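Local coordinates for phage related exonuclease (Haemophilus somnus 129PT, PDB 3K93), which probably hydrolyses DNA as a phage-type exonuclease and holds a sodium ion in the crystal, at residues 173-176 against 177-181; 182-185 against 186-189. All coordinates share one frame; numbering follows the deposited sequence.

Overall arrangement
The two contacts follow each other along one peripheral connection, contact 1 closing before contact 2 opens. Contact 1 (173-176 with 177-181) is internal to helix 173-181; contact 2 (182-185 with 186-189) is the turn that leads from that helix into strand 189-195, an outermost strand of the four-stranded mixed sheet. Their centres lie about 12 Å apart, on the same side of the chain's centre, and they touch by packing where Val180 O comes within 3.2 Å of Arg188 NE. Leu179 of the first and Ile183 of the second both pack on Phe50 of the second subunit, so this connection borders a subunit interface. The same sheet contains strand 108-114, which carries Asp111 and Thr112, two of the three residues at the sodium site.

Contact 1 of 2, residues 173-176 against 177-181; sequences DFKL and IDLVE
Phe174 lies against Leu179 and Asp178 in a local contact within helix 173-181, where a pi-type turn widens the first part of the helix. The backbone bonds are the evidence for the widening. Ile177 N still reaches Asp173 O with the ordinary helical spacing, at 3.0 Å, but that oxygen also takes a weak bond from Asp178 N at 3.3 Å, five residues on. Phe174 O then skips Asp178 N, which is near but badly angled, and accepts from Leu179 N at 3.0 Å with an N-H...O angle of 167°.

With this wider spacing Leu179 lies over one face of the Phe174 ring. The ring's CG stands opposite its own backbone N (chi1 177°), which carries the aromatic group along the helix to meet this leucine. Leu179 CG makes a CH-pi contact 4.2 Å from the centroid of the Phe174 ring, 21° off the normal, and displaced toward the rim. The branch CD2 of Leu179 comes closer to the ring's far end, 3.5 Å from Phe174 CZ. Asp178 approaches from another direction: its OD2 lies near the ring plane at the edge, 3.8 Å from Phe174 CD1, with the carboxylate plane almost perpendicular to the ring. On the next flank the other branch, CD1 of Leu179, runs alongside Lys175 CG at 4.1 Å. The end of Lys175 turns to the second subunit, where NZ forms a salt bridge with Glu56, while Leu179 packs on Phe50 of that same subunit.

The chemistry is thus divided around one ring: an aliphatic group covers a face, whereas the acidic oxygen sits at the rim, where the slightly positive ring hydrogens would probably make its approach mildly favourable.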
loop_
_atom_site.group_PDB
_atom_site.type_symbol
_atom_site.label_atom_id
_atom_site.label_comp_id
_atom_site.label_asym_id
_atom_site.label_seq_id
_atom_site.Cartn_x
_atom_site.Cartn_y
_atom_site.Cartn_z
ATOM N N ASP A 173 -14.789 -0.677 -21.183
ATOM C CA ASP A 173 -14.664 -0.896 -22.632
ATOM C C ASP A 173 -14.111 0.320 -23.318
ATOM O O ASP A 173 -13.284 0.210 -24.203
ATOM C CB ASP A 173 -16.035 -1.169 -23.259
ATOM C CG ASP A 173 -16.563 -2.546 -22.944
ATOM O OD1 ASP A 173 -15.890 -3.354 -22.250
ATOM O OD2 ASP A 173 -17.687 -2.823 -23.400
ATOM N N PHE A 174 -14.595 1.486 -22.930
ATOM C CA PHE A 174 -14.160 2.724 -23.577
ATOM C C PHE A 174 -12.666 2.936 -23.410
ATOM O O PHE A 174 -11.950 3.177 -24.381
ATOM C CB PHE A 174 -14.947 3.909 -23.020
ATOM C CG PHE A 174 -14.527 5.211 -23.560
ATOM C CD1 PHE A 174 -14.809 5.549 -24.867
ATOM C CD2 PHE A 174 -13.871 6.124 -22.765
ATOM C CE1 PHE A 174 -14.441 6.758 -25.381
ATOM C CE2 PHE A 174 -13.479 7.364 -23.303
ATOM C CZ PHE A 174 -13.775 7.672 -24.600
ATOM N N LYS A 175 -12.196 2.789 -22.182
ATOM C CA LYS A 175 -10.766 2.999 -21.883
ATOM C C LYS A 175 -9.843 1.875 -22.376
ATOM O O LYS A 175 -8.798 2.152 -22.930
ATOM C CB LYS A 175 -10.561 3.260 -20.396
ATOM C CG LYS A 175 -11.162 4.603 -19.958
ATOM C CD LYS A 175 -11.374 4.678 -18.472
ATOM C CE LYS A 175 -10.146 5.076 -17.759
ATOM N NZ LYS A 175 -10.440 5.123 -16.310
ATOM N N LEU A 176 -10.246 0.620 -22.171
ATOM C CA LEU A 176 -9.408 -0.520 -22.440
ATOM C C LEU A 176 -9.384 -0.973 -23.916
ATOM O O LEU A 176 -8.458 -1.702 -24.300
ATOM C CB LEU A 176 -9.822 -1.690 -21.548
ATOM C CG LEU A 176 -9.707 -1.462 -20.038
ATOM C CD1 LEU A 176 -10.209 -2.661 -19.289
ATOM C CD2 LEU A 176 -8.276 -1.122 -19.640
ATOM N N ILE A 177 -10.384 -0.559 -24.702
ATOM C CA ILE A 177 -10.489 -0.850 -26.134
ATOM C C ILE A 177 -10.576 0.416 -27.034
ATOM O O ILE A 177 -9.673 0.689 -27.832
ATOM C CB ILE A 177 -11.724 -1.727 -26.455
ATOM C CG1 ILE A 177 -11.713 -3.038 -25.628
ATOM C CG2 ILE A 177 -11.791 -2.021 -27.997
ATOM C CD1 ILE A 177 -12.961 -3.949 -25.948
ATOM N N ASP A 178 -11.646 1.187 -26.912
ATOM C CA ASP A 178 -11.891 2.301 -27.862
ATOM C C ASP A 178 -10.756 3.324 -27.930
ATOM O O ASP A 178 -10.278 3.679 -29.013
ATOM C CB ASP A 178 -13.182 3.048 -27.510
ATOM C CG ASP A 178 -14.415 2.143 -27.513
ATOM O OD1 ASP A 178 -14.299 0.937 -27.823
ATOM O OD2 ASP A 178 -15.498 2.637 -27.173
ATOM N N LEU A 179 -10.328 3.807 -26.772
ATOM C CA LEU A 179 -9.231 4.772 -26.724
ATOM C C LEU A 179 -7.922 4.212 -27.264
ATOM O O LEU A 179 -7.128 4.964 -27.776
ATOM C CB LEU A 179 -8.988 5.245 -25.298
ATOM C CG LEU A 179 -10.046 6.115 -24.643
ATOM C CD1 LEU A 179 -9.521 6.476 -23.225
ATOM C CD2 LEU A 179 -10.400 7.363 -25.521
ATOM N N VAL A 180 -7.705 2.897 -27.146
ATOM C CA VAL A 180 -6.468 2.279 -27.577
ATOM C C VAL A 180 -6.425 2.139 -29.118
ATOM O O VAL A 180 -5.413 2.410 -29.759
ATOM C CB VAL A 180 -6.261 0.908 -26.913
ATOM C CG1 VAL A 180 -4.979 0.211 -27.452
ATOM C CG2 VAL A 180 -6.243 1.036 -25.354
ATOM N N GLU A 181 -7.547 1.752 -29.685
ATOM C CA GLU A 181 -7.703 1.615 -31.126
ATOM C C GLU A 181 -7.580 2.937 -31.890
ATOM O O GLU A 181 -7.329 2.914 -33.072
ATOM C CB GLU A 181 -9.056 0.998 -31.439
ATOM C CG GLU A 181 -9.096 -0.453 -31.118
ATOM C CD GLU A 181 -10.453 -1.102 -31.391
ATOM O OE1 GLU A 181 -11.437 -0.374 -31.633
ATOM O OE2 GLU A 181 -10.518 -2.354 -31.328
#

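Contact 2 of 2, residues 182-185 against 186-189; sequences QIPQ and IRRI
A bend at chi3 of -79° turns the guanidinium of Arg188 back onto the carbonyl of Ile183, five residues earlier. NE and NH2 converge on a single oxygen, using one side of the guanidinium: Arg188 NE donates to Ile183 O at 2.9 Å (N-H...O 160°), and Arg188 NH2 donates to Ile183 O at 3.2 Å and a more bent 140°. The oxygen lies almost in the guanidinium plane, so the two bonds probably restrict its rotation.

Over a face of the same group sits Gln185, its CA 3.4 Å from Arg188 NH2. The extended Gln185 side chain crosses that of Arg188 at about a right angle, and a water joins their ends, accepting from Gln185 NE2 at 2.9 Å and from Arg188 NH1 at 3.1 Å. The turn itself is closed by 3-10-type bonds, from Arg187 N to Pro184 O and from Arg188 N to Gln185 O, both 2.9 Å. Nearer the backbone, Ile183 CG2 packs on the aliphatic Arg188 CG at 3.7 Å.

Arg188 NH1 also donates to Leu159 O, just beyond strand 152-158. This ties the turn after helix 173-181 to the neighbouring strand's end, as Ile189 enters strand 189-195 and Gln185 meets Leu74 of helix 68-79.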
loop_
_atom_site.group_PDB
_atom_site.type_symbol
_atom_site.label_atom_id
_atom_site.label_comp_id
_atom_site.label_asym_id
_atom_site.label_seq_id
_atom_site.Cartn_x
_atom_site.Cartn_y
_atom_site.Cartn_z
ATOM N N GLN A 182 -7.772 4.065 -31.223
ATOM C CA GLN A 182 -7.511 5.362 -31.822
ATOM C C GLN A 182 -6.055 5.712 -31.963
ATOM O O GLN A 182 -5.756 6.645 -32.647
ATOM C CB GLN A 182 -8.105 6.446 -30.960
ATOM C CG GLN A 182 -9.585 6.417 -30.978
ATOM C CD GLN A 182 -10.097 7.783 -30.829
ATOM O OE1 GLN A 182 -10.535 8.391 -31.801
ATOM N NE2 GLN A 182 -9.922 8.347 -29.626
ATOM N N ILE A 183 -5.157 5.010 -31.282
ATOM C CA ILE A 183 -3.762 5.405 -31.259
ATOM C C ILE A 183 -3.083 4.570 -32.319
ATOM O O ILE A 183 -3.225 3.371 -32.314
ATOM C CB ILE A 183 -3.099 5.117 -29.892
ATOM C CG1 ILE A 183 -3.882 5.751 -28.735
ATOM C CG2 ILE A 183 -1.656 5.568 -29.865
ATOM C CD1 ILE A 183 -3.325 5.295 -27.329
ATOM N N PRO A 184 -2.357 5.196 -33.251
ATOM C CA PRO A 184 -1.577 4.410 -34.198
ATOM C C PRO A 184 -0.711 3.316 -33.531
ATOM O O PRO A 184 -0.045 3.554 -32.494
ATOM C CB PRO A 184 -0.683 5.449 -34.848
ATOM C CG PRO A 184 -1.454 6.679 -34.797
ATOM C CD PRO A 184 -2.185 6.634 -33.474
ATOM N N GLN A 185 -0.745 2.129 -34.109
ATOM C CA GLN A 185 -0.015 1.023 -33.573
ATOM C C GLN A 185 1.472 1.307 -33.406
ATOM O O GLN A 185 2.053 0.880 -32.412
ATOM C CB GLN A 185 -0.198 -0.229 -34.402
ATOM C CG GLN A 185 0.155 -1.503 -33.639
ATOM C CD GLN A 185 -0.001 -2.718 -34.493
ATOM O OE1 GLN A 185 0.705 -2.858 -35.508
ATOM N NE2 GLN A 185 -0.938 -3.612 -34.115
ATOM N N ILE A 186 2.083 2.049 -34.321
ATOM C CA ILE A 186 3.492 2.385 -34.160
ATOM C C ILE A 186 3.772 3.226 -32.914
ATOM O O ILE A 186 4.873 3.157 -32.422
ATOM C CB ILE A 186 4.209 2.993 -35.433
ATOM C CG1 ILE A 186 3.454 4.162 -36.025
ATOM C CG2 ILE A 186 4.449 1.907 -36.559
ATOM C CD1 ILE A 186 3.188 5.253 -35.086
ATOM N N ARG A 187 2.785 3.953 -32.370
ATOM C CA ARG A 187 2.979 4.665 -31.090
ATOM C C ARG A 187 2.720 3.815 -29.844
ATOM O O ARG A 187 2.931 4.287 -28.703
ATOM C CB ARG A 187 2.108 5.911 -31.030
ATOM C CG ARG A 187 2.629 7.037 -31.959
ATOM C CD ARG A 187 1.594 8.068 -32.173
ATOM N NE ARG A 187 2.039 9.102 -33.108
ATOM C CZ ARG A 187 1.340 10.196 -33.405
ATOM N NH1 ARG A 187 0.151 10.411 -32.853
ATOM N NH2 ARG A 187 1.828 11.082 -34.260
ATOM N N ARG A 188 2.281 2.576 -30.046
ATOM C CA ARG A 188 1.931 1.701 -28.929
ATOM C C ARG A 188 2.969 0.616 -28.666
ATOM O O ARG A 188 2.683 -0.335 -27.967
ATOM C CB ARG A 188 0.537 1.096 -29.146
ATOM C CG ARG A 188 -0.540 2.123 -28.903
ATOM C CD ARG A 188 -1.943 1.538 -28.985
ATOM N NE ARG A 188 -2.399 1.355 -30.360
ATOM C CZ ARG A 188 -2.639 0.190 -30.958
ATOM N NH1 ARG A 188 -2.470 -0.972 -30.341
ATOM N NH2 ARG A 188 -3.054 0.176 -32.219
ATOM N N ILE A 189 4.164 0.756 -29.250
ATOM C CA ILE A 189 5.297 -0.105 -28.916
ATOM C C ILE A 189 6.410 0.815 -28.451
ATOM O O ILE A 189 6.733 1.762 -29.141
ATOM C CB ILE A 189 5.729 -1.062 -30.101
ATOM C CG1 ILE A 189 6.972 -1.872 -29.706
ATOM C CG2 ILE A 189 5.960 -0.315 -31.373
ATOM C CD1 ILE A 189 7.266 -3.060 -30.625
HETATM O O HOH W 1 -3.326 -3.053 -32.485
#